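Local atomic coordinates of CELL WALL surface anchor family protein (Streptococcus pneumoniae, PDB entry 3ZGH), a protein that binds keratin 10 through a basic domain of MSCRAMM fold, probably helping pneumococci adhere to host cells. Residues F172-A177 / N185-G190. Numbering follows the deposited sequence.
Sequences FTPYAA and NYFNGG
N185, first residue of a type I beta turn to N188 that also contains an Asx turn, reaches across with its side chain to the extended backbone of P174-A176. Its amide bridges the carbonyl of P174 and the N-H of A176: ND2 donates to P174 O at 3.1 Å, on a lone pair and in the carbonyl plane, while A176 N, above the plane of the N185 carbonyl, gives its hydrogen to N185 OD1. That oxygen also accepts from F187 N at 2.9 Å, closing the Asx turn; the two donors approach from opposite faces of the amide plane, which should fix its rotation. With CG anti to the backbone N (chi1 -179°), the amide of N185 is carried over to P174-A176 while OD1 still reaches back to F187 N, and the Y175 ring crosses it obliquely, CD1 3.6 Å from N185 CG and the planes 40° apart.

Beside N185, F187 is the second bump. Its CD2-CE2 side wedges between P174 and A176, with Y175 CA in the ring plane at the edge; A176 CB meets CE2 at 3.5 Å, and P174 CB sits off-centre over the ring as a CH-pi contact, 4.3 Å from the centroid. Y47 meets the same ring edge-to-face, and V64 touches it, so the wedge packs onto strands 43-53 and 57-65 of the large antiparallel sheet of this MSCRAMM domain. Farther along, A177 CA lies over one face of the Y186 ring, whose hydroxyl is hydrogen-bonded to that of Y84. Beside it, Y186 N donates to A176 O at 2.8 Å.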
loop_
_atom_site.group_PDB
_atom_site.type_symbol
_atom_site.label_atom_id
_atom_site.label_comp_id
_atom_site.label_asym_id
_atom_site.label_seq_id
_atom_site.Cartn_x
_atom_site.Cartn_y
_atom_site.Cartn_z
ATOM N N PHE A 172 -0.458 7.261 -6.588
ATOM C CA PHE A 172 -0.140 6.620 -5.326
ATOM C C PHE A 172 1.375 6.350 -5.288
ATOM O O PHE A 172 1.946 5.851 -6.266
ATOM C CB PHE A 172 -0.935 5.320 -5.174
ATOM C CG PHE A 172 -0.571 4.540 -3.947
ATOM C CD1 PHE A 172 -1.126 4.871 -2.716
ATOM C CD2 PHE A 172 0.357 3.508 -4.014
ATOM C CE1 PHE A 172 -0.778 4.193 -1.585
ATOM C CE2 PHE A 172 0.698 2.811 -2.870
ATOM C CZ PHE A 172 0.135 3.159 -1.651
ATOM N N THR A 173 2.005 6.688 -4.159
ATOM C CA THR A 173 3.438 6.499 -3.973
ATOM C C THR A 173 3.681 5.476 -2.857
ATOM O O THR A 173 3.372 5.719 -1.684
ATOM C CB THR A 173 4.131 7.826 -3.611
ATOM O OG1 THR A 173 3.845 8.798 -4.622
ATOM C CG2 THR A 173 5.661 7.641 -3.500
ATOM N N PRO A 174 4.205 4.307 -3.215
ATOM C CA PRO A 174 4.442 3.277 -2.194
ATOM C C PRO A 174 5.561 3.652 -1.246
ATOM O O PRO A 174 6.429 4.452 -1.583
ATOM C CB PRO A 174 4.823 2.040 -3.019
ATOM C CG PRO A 174 5.404 2.604 -4.265
ATOM C CD PRO A 174 4.586 3.852 -4.562
ATOM N N TYR A 175 5.541 3.047 -0.071
ATOM C CA TYR A 175 6.492 3.365 0.960
ATOM C C TYR A 175 6.705 2.126 1.825
ATOM O O TYR A 175 5.764 1.420 2.161
ATOM C CB TYR A 175 5.963 4.520 1.807
ATOM C CG TYR A 175 6.881 4.905 2.960
ATOM C CD1 TYR A 175 7.819 5.917 2.834
ATOM C CD2 TYR A 175 6.803 4.238 4.168
ATOM C CE1 TYR A 175 8.670 6.256 3.923
ATOM C CE2 TYR A 175 7.626 4.561 5.237
ATOM C CZ TYR A 175 8.555 5.562 5.116
ATOM O OH TYR A 175 9.348 5.849 6.222
ATOM N N ALA A 176 7.951 1.872 2.188
ATOM C CA ALA A 176 8.256 0.867 3.183
ATOM C C ALA A 176 9.541 1.313 3.830
ATOM O O ALA A 176 10.441 1.800 3.155
ATOM C CB ALA A 176 8.420 -0.487 2.534
ATOM N N ALA A 177 9.619 1.204 5.150
ATOM C CA ALA A 177 10.820 1.588 5.860
ATOM C C ALA A 177 10.914 0.794 7.151
ATOM O O ALA A 177 9.892 0.433 7.739
ATOM C CB ALA A 177 10.795 3.069 6.171
ATOM N N ASN A 185 12.943 5.311 2.463
ATOM C CA ASN A 185 11.924 4.532 1.775
ATOM C C ASN A 185 12.593 3.489 0.894
ATOM O O ASN A 185 13.358 3.836 -0.015
ATOM C CB ASN A 185 11.060 5.463 0.921
ATOM C CG ASN A 185 9.964 4.740 0.205
ATOM O OD1 ASN A 185 9.806 3.521 0.334
ATOM N ND2 ASN A 185 9.167 5.493 -0.547
ATOM N N TYR A 186 12.293 2.223 1.149
ATOM C CA TYR A 186 12.854 1.108 0.388
ATOM C C TYR A 186 12.439 1.092 -1.114
ATOM O O TYR A 186 13.127 0.493 -1.933
ATOM C CB TYR A 186 12.433 -0.202 1.045
ATOM C CG TYR A 186 13.108 -0.480 2.398
ATOM C CD1 TYR A 186 14.285 0.155 2.759
ATOM C CD2 TYR A 186 12.551 -1.387 3.302
ATOM C CE1 TYR A 186 14.901 -0.113 3.960
ATOM C CE2 TYR A 186 13.168 -1.673 4.503
ATOM C CZ TYR A 186 14.331 -1.036 4.836
ATOM O OH TYR A 186 14.957 -1.308 6.048
ATOM N N PHE A 187 11.317 1.735 -1.444
ATOM C CA PHE A 187 10.886 1.890 -2.838
ATOM C C PHE A 187 11.444 3.157 -3.498
ATOM O O PHE A 187 11.123 3.452 -4.655
ATOM C CB PHE A 187 9.361 1.930 -2.903
ATOM C CG PHE A 187 8.721 0.688 -2.417
ATOM C CD1 PHE A 187 8.889 -0.509 -3.115
ATOM C CD2 PHE A 187 7.955 0.697 -1.258
ATOM C CE1 PHE A 187 8.301 -1.684 -2.663
ATOM C CE2 PHE A 187 7.349 -0.461 -0.812
ATOM C CZ PHE A 187 7.532 -1.662 -1.495
ATOM N N ASN A 188 12.200 3.925 -2.724
ATOM C CA ASN A 188 12.871 5.157 -3.171
ATOM C C ASN A 188 12.113 6.050 -4.147
ATOM O O ASN A 188 12.674 6.454 -5.176
ATOM C CB ASN A 188 14.231 4.830 -3.777
ATOM C CG ASN A 188 15.157 6.049 -3.807
ATOM O OD1 ASN A 188 14.839 7.096 -3.231
ATOM N ND2 ASN A 188 16.304 5.913 -4.478
ATOM N N GLY A 189 10.857 6.363 -3.813
ATOM C CA GLY A 189 10.001 7.239 -4.605
ATOM C C GLY A 189 9.760 6.832 -6.054
ATOM O O GLY A 189 9.141 7.587 -6.807
ATOM N N GLY A 190 10.210 5.636 -6.438
ATOM C CA GLY A 190 10.292 5.248 -7.844
ATOM C C GLY A 190 9.024 4.758 -8.532
ATOM O O GLY A 190 8.465 5.446 -9.390
#